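Side-chain contacts in galactonate dehydratase (Zobellia galactanivorans, PDB 5OLC), which is a member of the enolase superfamily, with a mandelate racemase-type N-terminal domain followed by a TIM-barrel-like domain: residues K288-L293 with V299-H304; I310-A315 with P334-D339. All coordinates share one frame; numbering follows the deposited sequence.

In the fold
Following the chain from the N terminus, interaction 1 comes first. Helix 283-296 ends, three residues pass, and strand 300-301 comes back against the helix, so the contact closes a short helix-to-strand loop. The chain then enters helix 309-321 and, after a longer excursion, reaches strand 337-339, which packs on that helix in interaction 2. The two contacts neither nest nor cross; they stand in series, and the centres of interaction 1 and interaction 2 are about 14 Å apart. Both join a helix to the same curled sheet of the barrel-like domain. The contacts also touch directly: P303 packs on A315, V302 meets the backbone of T335, and H304 lies against E337.

Interaction 1 of 2, residues K288-L293 with V299-H304; sequences KKIATL and VDLVPH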
ATOM      1  N   LYS A 288     -11.617  -8.683  27.382  1.00 41.92           N
ATOM      2  CA  LYS A 288     -11.121  -7.392  27.906  1.00 41.63           C
ATOM      3  C   LYS A 288      -9.944  -6.896  27.052  1.00 42.44           C
ATOM      4  O   LYS A 288      -9.867  -5.707  26.754  1.00 40.65           O
ATOM      5  CB  LYS A 288     -10.679  -7.491  29.379  1.00 44.00           C
ATOM      6  CG  LYS A 288     -11.296  -6.429  30.304  1.00 59.37           C
ATOM      7  CD  LYS A 288     -10.929  -4.972  29.965  1.00 68.33           C
ATOM      8  CE  LYS A 288     -10.828  -4.106  31.196  1.00 77.49           C
ATOM      9  NZ  LYS A 288     -10.791  -2.660  30.847  1.00 92.30           N
ATOM     10  N   LYS A 289      -9.045  -7.811  26.643  1.00 38.55           N
ATOM     11  CA  LYS A 289      -7.897  -7.441  25.805  1.00 38.81           C
ATOM     12  C   LYS A 289      -8.369  -7.010  24.410  1.00 41.48           C
ATOM     13  O   LYS A 289      -7.905  -5.991  23.879  1.00 40.17           O
ATOM     14  CB  LYS A 289      -6.828  -8.541  25.787  1.00 41.24           C
ATOM     15  CG  LYS A 289      -6.173  -8.750  27.157  1.00 37.92           C
ATOM     16  CD  LYS A 289      -4.951  -9.664  26.991  1.00 46.58           C
ATOM     17  CE  LYS A 289      -3.849  -9.485  28.005  1.00 40.23           C
ATOM     18  NZ  LYS A 289      -4.301  -9.864  29.348  1.00 39.18           N
ATOM     19  N   ILE A 290      -9.389  -7.717  23.884  1.00 39.17           N
ATOM     20  CA  ILE A 290     -10.091  -7.386  22.634  1.00 38.57           C
ATOM     21  C   ILE A 290     -10.771  -5.989  22.811  1.00 40.94           C
ATOM     22  O   ILE A 290     -10.774  -5.203  21.873  1.00 42.02           O
ATOM     23  CB  ILE A 290     -11.116  -8.494  22.250  1.00 41.08           C
ATOM     24  CG1 ILE A 290     -10.399  -9.809  21.910  1.00 41.51           C
ATOM     25  CG2 ILE A 290     -12.049  -8.041  21.100  1.00 41.09           C
ATOM     26  CD1 ILE A 290     -11.328 -11.052  21.843  1.00 54.71           C
ATOM     27  N   ALA A 291     -11.283  -5.677  24.015  1.00 35.93           N
ATOM     28  CA  ALA A 291     -11.909  -4.386  24.297  1.00 36.84           C
ATOM     29  C   ALA A 291     -10.911  -3.217  24.203  1.00 41.34           C
ATOM     30  O   ALA A 291     -11.275  -2.167  23.676  1.00 40.32           O
ATOM     31  CB  ALA A 291     -12.615  -4.410  25.641  1.00 37.79           C
ATOM     32  N   THR A 292      -9.648  -3.426  24.652  1.00 38.88           N
ATOM     33  CA  THR A 292      -8.514  -2.477  24.575  1.00 38.13           C
ATOM     34  C   THR A 292      -8.192  -2.182  23.087  1.00 39.06           C
ATOM     35  O   THR A 292      -7.979  -1.026  22.695  1.00 34.60           O
ATOM     36  CB  THR A 292      -7.304  -3.108  25.317  1.00 49.60           C
ATOM     37  OG1 THR A 292      -7.529  -3.012  26.724  1.00 60.26           O
ATOM     38  CG2 THR A 292      -5.952  -2.491  24.947  1.00 43.92           C
ATOM     39  N   LEU A 293      -8.142  -3.264  22.281  1.00 37.29           N
ATOM     40  CA  LEU A 293      -7.883  -3.225  20.852  1.00 37.87           C
ATOM     41  C   LEU A 293      -9.008  -2.487  20.148  1.00 43.04           C
ATOM     42  O   LEU A 293      -8.738  -1.536  19.412  1.00 42.84           O
ATOM     43  CB  LEU A 293      -7.783  -4.651  20.300  1.00 38.70           C
ATOM     44  CG  LEU A 293      -6.381  -5.205  20.108  1.00 45.00           C
ATOM     45  CD1 LEU A 293      -6.439  -6.628  19.627  1.00 45.08           C
ATOM     46  CD2 LEU A 293      -5.603  -4.394  19.076  1.00 48.87           C
ATOM     47  N   VAL A 299     -13.588   1.222  17.332  1.00 53.06           N
ATOM     48  CA  VAL A 299     -14.675   0.342  16.876  1.00 54.08           C
ATOM     49  C   VAL A 299     -15.455  -0.040  18.107  1.00 59.78           C
ATOM     50  O   VAL A 299     -14.851  -0.477  19.093  1.00 60.48           O
ATOM     51  CB  VAL A 299     -14.185  -0.969  16.198  1.00 58.87           C
ATOM     52  CG1 VAL A 299     -15.314  -1.642  15.422  1.00 58.44           C
ATOM     53  CG2 VAL A 299     -12.969  -0.743  15.304  1.00 59.15           C
ATOM     54  N   ASP A 300     -16.797   0.038  18.027  1.00 56.47           N
ATOM     55  CA  ASP A 300     -17.717  -0.322  19.116  1.00 55.71           C
ATOM     56  C   ASP A 300     -17.652  -1.815  19.399  1.00 56.18           C
ATOM     57  O   ASP A 300     -17.338  -2.602  18.499  1.00 55.11           O
ATOM     58  CB  ASP A 300     -19.175   0.031  18.760  1.00 58.28           C
ATOM     59  CG  ASP A 300     -19.405   1.436  18.265  1.00 77.82           C
ATOM     60  OD1 ASP A 300     -18.953   1.749  17.135  1.00 80.71           O
ATOM     61  OD2 ASP A 300     -20.108   2.202  18.964  1.00 86.16           O
ATOM     62  N   LEU A 301     -17.978  -2.198  20.647  1.00 51.41           N
ATOM     63  CA  LEU A 301     -18.024  -3.585  21.118  1.00 49.98           C
ATOM     64  C   LEU A 301     -19.346  -3.870  21.790  1.00 52.94           C
ATOM     65  O   LEU A 301     -19.702  -3.214  22.773  1.00 52.13           O
ATOM     66  CB  LEU A 301     -16.883  -3.904  22.102  1.00 49.24           C
ATOM     67  CG  LEU A 301     -16.400  -5.338  22.105  1.00 53.14           C
ATOM     68  CD1 LEU A 301     -14.921  -5.394  22.438  1.00 53.36           C
ATOM     69  CD2 LEU A 301     -17.220  -6.202  23.042  1.00 54.41           C
ATOM     70  N   VAL A 302     -20.073  -4.847  21.257  1.00 49.26           N
ATOM     71  CA  VAL A 302     -21.318  -5.352  21.825  1.00 49.41           C
ATOM     72  C   VAL A 302     -21.024  -6.835  21.831  1.00 56.27           C
ATOM     73  O   VAL A 302     -20.837  -7.375  20.745  1.00 58.01           O
ATOM     74  CB  VAL A 302     -22.596  -5.016  21.001  1.00 52.11           C
ATOM     75  CG1 VAL A 302     -23.841  -5.632  21.655  1.00 51.84           C
ATOM     76  CG2 VAL A 302     -22.768  -3.510  20.805  1.00 51.17           C
ATOM     77  N   PRO A 303     -20.845  -7.510  22.981  1.00 52.87           N
ATOM     78  CA  PRO A 303     -20.501  -8.934  22.919  1.00 53.20           C
ATOM     79  C   PRO A 303     -21.636  -9.833  22.429  1.00 62.55           C
ATOM     80  O   PRO A 303     -22.808  -9.431  22.420  1.00 62.69           O
ATOM     81  CB  PRO A 303     -20.051  -9.251  24.346  1.00 54.38           C
ATOM     82  CG  PRO A 303     -20.775  -8.297  25.188  1.00 58.15           C
ATOM     83  CD  PRO A 303     -20.967  -7.045  24.378  1.00 54.08           C
ATOM     84  N   HIS A 304     -21.275 -11.033  21.972  1.00 63.49           N
ATOM     85  CA  HIS A 304     -22.247 -12.025  21.542  1.00 65.63           C
ATOM     86  C   HIS A 304     -22.542 -12.886  22.779  1.00 71.48           C
ATOM     87  O   HIS A 304     -21.599 -13.264  23.489  1.00 71.26           O
ATOM     88  CB  HIS A 304     -21.680 -12.872  20.388  1.00 67.25           C
ATOM     89  CG  HIS A 304     -22.619 -13.936  19.890  1.00 71.48           C
ATOM     90  ND1 HIS A 304     -22.409 -15.285  20.173  1.00 73.54           N
ATOM     91  CD2 HIS A 304     -23.739 -13.816  19.138  1.00 73.66           C
ATOM     92  CE1 HIS A 304     -23.410 -15.932  19.595  1.00 73.26           C
ATOM     93  NE2 HIS A 304     -24.239 -15.094  18.963  1.00 73.56           N
TER
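The backbones come nearest at A291 and L301, where helix 283-296 passes strand 300-301 with the two CA atoms 6.9 Å apart. L301 does nearly all the work from the strand side. Its CB points toward the helix, and CG stands anti to the backbone N (chi1 -150°), which carries CD1 onto the helix surface. L301 CD1 lies 3.7 Å from A291 CA and 4.1 Å from A291 CB, so this methyl rests on the backbone as much as on the small side chain. The same methyl meets the branch methyl of I290, with L301 CD1 4.1 Å from I290 CG2. The I290 and L301 side chains cross at about a right angle. This is helix-on-strand packing in a TIM-barrel-like domain: strand 300-301 runs parallel to strand 273-274, and helix 283-296 lies between them in the chain, as in a beta-alpha-beta crossover. P276 touches both I290 and L301, and F262 of helix 258-267 also packs on I290. Beside the contact, charged residues reach other chains. K288 forms a salt bridge with E83 of a second subunit, and D300 forms one with K210 of a third.

Interaction 2 of 2, residues I310-A315 with P334-D339; sequences IAISAA and PTMELD
I312 and M336 meet through their methyl groups, I312 CG2 lying 3.8 Å from M336 CE. Helix 309-321 here packs on strand 337-339 and the residues just before it. The contact is apolar. I312 CB points toward the strand side, and CG2 sits anti to the backbone N, beside the carbonyl carbon. This one methyl serves two partners, for I312 CG2 is also 4.0 Å from L338 CD1. Both M336 and L338 cross the isoleucine side chain at about a right angle.

The thioether contact lies about one helical turn further on. M336 has CG between its backbone N and carbonyl carbon (chi1 75°), and the chain is extended beyond CG. The sulfur is thereby laid beside A315, with M336 SD 4.1 Å from A315 CB and 4.0 Å from A315 C. The methionine thus spans two helix positions, its sulfur at A315 and its terminal methyl at I312. V316 and V319 of the same helix also touch M336, as does I137 of strand 136-142.

Backbone hydrogen bonds join the strand to its neighbour in the sheet. M336 and L338 both bond to Y140, joining strand 337-339 in parallel to strand 136-142 of the barrel-like sheet. The polar side chains of the strand lead elsewhere: E337 forms a salt bridge with K172, and D339 forms one with R37.

All four touching residues are buried, and helix and strand meet here through van der Waals contact. Such contact fixes no single direction of approach, so the fit depends on the shapes of the methyl groups and the thioether, while the carboxylates of the buried residues E337 and D339 pair with K172 and R37 rather than with the helix segment.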
ATOM      1  N   ILE A 310     -24.697 -18.021  33.266  1.00 55.28           N
ATOM      2  CA  ILE A 310     -23.251 -17.948  33.545  1.00 54.16           C
ATOM      3  C   ILE A 310     -22.633 -17.050  32.472  1.00 56.06           C
ATOM      4  O   ILE A 310     -21.899 -16.128  32.816  1.00 55.07           O
ATOM      5  CB  ILE A 310     -22.513 -19.313  33.652  1.00 57.39           C
ATOM      6  CG1 ILE A 310     -23.059 -20.144  34.823  1.00 58.48           C
ATOM      7  CG2 ILE A 310     -21.022 -19.074  33.839  1.00 56.81           C
ATOM      8  CD1 ILE A 310     -22.768 -21.567  34.772  1.00 66.32           C
ATOM      9  N   ALA A 311     -23.009 -17.293  31.183  1.00 51.75           N
ATOM     10  CA  ALA A 311     -22.642 -16.548  29.979  1.00 50.54           C
ATOM     11  C   ALA A 311     -23.211 -15.133  30.001  1.00 56.23           C
ATOM     12  O   ALA A 311     -22.456 -14.183  29.745  1.00 57.13           O
ATOM     13  CB  ALA A 311     -23.166 -17.256  28.757  1.00 50.94           C
ATOM     14  N   ILE A 312     -24.541 -14.977  30.278  1.00 51.20           N
ATOM     15  CA  ILE A 312     -25.161 -13.647  30.316  1.00 50.23           C
ATOM     16  C   ILE A 312     -24.486 -12.775  31.380  1.00 55.54           C
ATOM     17  O   ILE A 312     -24.128 -11.642  31.074  1.00 55.50           O
ATOM     18  CB  ILE A 312     -26.697 -13.684  30.432  1.00 52.47           C
ATOM     19  CG1 ILE A 312     -27.297 -14.491  29.282  1.00 52.33           C
ATOM     20  CG2 ILE A 312     -27.299 -12.264  30.477  1.00 51.87           C
ATOM     21  CD1 ILE A 312     -28.530 -15.326  29.649  1.00 61.85           C
ATOM     22  N   SER A 313     -24.229 -13.336  32.586  1.00 52.69           N
ATOM     23  CA  SER A 313     -23.556 -12.641  33.692  1.00 52.52           C
ATOM     24  C   SER A 313     -22.214 -12.046  33.287  1.00 56.58           C
ATOM     25  O   SER A 313     -21.994 -10.867  33.544  1.00 56.81           O
ATOM     26  CB  SER A 313     -23.381 -13.561  34.894  1.00 55.28           C
ATOM     27  OG  SER A 313     -24.642 -13.804  35.486  1.00 63.82           O
ATOM     28  N   ALA A 314     -21.347 -12.842  32.609  1.00 52.35           N
ATOM     29  CA  ALA A 314     -20.040 -12.418  32.116  1.00 51.84           C
ATOM     30  C   ALA A 314     -20.179 -11.174  31.204  1.00 55.22           C
ATOM     31  O   ALA A 314     -19.385 -10.232  31.333  1.00 54.39           O
ATOM     32  CB  ALA A 314     -19.369 -13.565  31.379  1.00 52.57           C
ATOM     33  N   ALA A 315     -21.231 -11.147  30.339  1.00 50.45           N
ATOM     34  CA  ALA A 315     -21.534 -10.001  29.477  1.00 48.57           C
ATOM     35  C   ALA A 315     -22.046  -8.835  30.297  1.00 50.20           C
ATOM     36  O   ALA A 315     -21.612  -7.720  30.051  1.00 49.73           O
ATOM     37  CB  ALA A 315     -22.531 -10.372  28.404  1.00 48.97           C
ATOM     38  N   PRO A 334     -25.578   1.429  27.259  1.00 63.27           N
ATOM     39  CA  PRO A 334     -25.116   0.336  26.384  1.00 62.62           C
ATOM     40  C   PRO A 334     -26.125  -0.795  26.236  1.00 67.30           C
ATOM     41  O   PRO A 334     -27.052  -0.873  27.035  1.00 66.64           O
ATOM     42  CB  PRO A 334     -23.863  -0.155  27.098  1.00 64.01           C
ATOM     43  CG  PRO A 334     -24.140   0.086  28.519  1.00 68.39           C
ATOM     44  CD  PRO A 334     -24.911   1.367  28.574  1.00 64.31           C
ATOM     45  N   THR A 335     -25.931  -1.682  25.222  1.00 65.37           N
ATOM     46  CA  THR A 335     -26.758  -2.882  24.982  1.00 65.51           C
ATOM     47  C   THR A 335     -25.897  -4.155  25.040  1.00 71.21           C
ATOM     48  O   THR A 335     -24.663  -4.085  24.964  1.00 71.28           O
ATOM     49  CB  THR A 335     -27.525  -2.856  23.638  1.00 70.64           C
ATOM     50  OG1 THR A 335     -26.621  -3.011  22.540  1.00 67.30           O
ATOM     51  CG2 THR A 335     -28.408  -1.634  23.461  1.00 70.65           C
ATOM     52  N   MET A 336     -26.566  -5.318  25.158  1.00 68.12           N
ATOM     53  CA  MET A 336     -25.959  -6.649  25.161  1.00 67.81           C
ATOM     54  C   MET A 336     -26.969  -7.675  24.655  1.00 71.56           C
ATOM     55  O   MET A 336     -28.170  -7.382  24.626  1.00 71.46           O
ATOM     56  CB  MET A 336     -25.418  -7.021  26.545  1.00 70.32           C
ATOM     57  CG  MET A 336     -26.490  -7.382  27.542  1.00 74.11           C
ATOM     58  SD  MET A 336     -25.798  -8.054  29.044  1.00 78.61           S
ATOM     59  CE  MET A 336     -27.234  -8.564  29.803  1.00 75.68           C
ATOM     60  N   GLU A 337     -26.493  -8.869  24.257  1.00 67.88           N
ATOM     61  CA  GLU A 337     -27.381  -9.904  23.734  1.00 67.82           C
ATOM     62  C   GLU A 337     -28.133 -10.652  24.831  1.00 71.24           C
ATOM     63  O   GLU A 337     -27.539 -11.421  25.592  1.00 69.23           O
ATOM     64  CB  GLU A 337     -26.643 -10.874  22.785  1.00 69.42           C
ATOM     65  CG  GLU A 337     -27.582 -11.708  21.924  1.00 79.87           C
ATOM     66  CD  GLU A 337     -26.993 -12.398  20.710  1.00107.32           C
ATOM     67  OE1 GLU A 337     -26.050 -11.846  20.094  1.00112.44           O
ATOM     68  OE2 GLU A 337     -27.538 -13.457  20.321  1.00100.28           O
ATOM     69  N   LEU A 338     -29.458 -10.449  24.873  1.00 69.34           N
ATOM     70  CA  LEU A 338     -30.319 -11.136  25.823  1.00 69.82           C
ATOM     71  C   LEU A 338     -31.237 -12.115  25.085  1.00 76.46           C
ATOM     72  O   LEU A 338     -32.276 -11.702  24.556  1.00 75.53           O
ATOM     73  CB  LEU A 338     -31.116 -10.126  26.668  1.00 69.70           C
ATOM     74  CG  LEU A 338     -31.773 -10.656  27.949  1.00 73.76           C
ATOM     75  CD1 LEU A 338     -30.742 -10.946  29.045  1.00 73.38           C
ATOM     76  CD2 LEU A 338     -32.777  -9.676  28.465  1.00 75.39           C
ATOM     77  N   ASP A 339     -30.825 -13.411  25.022  1.00 75.76           N
ATOM     78  CA  ASP A 339     -31.581 -14.494  24.376  1.00 77.08           C
ATOM     79  C   ASP A 339     -32.951 -14.651  25.029  1.00 84.56           C
ATOM     80  O   ASP A 339     -33.027 -14.957  26.220  1.00 84.88           O
ATOM     81  CB  ASP A 339     -30.796 -15.825  24.420  1.00 79.16           C
ATOM     82  CG  ASP A 339     -31.477 -17.009  23.743  1.00 89.40           C
ATOM     83  OD1 ASP A 339     -32.132 -16.802  22.697  1.00 89.34           O
ATOM     84  OD2 ASP A 339     -31.328 -18.147  24.243  1.00 97.09           O
TER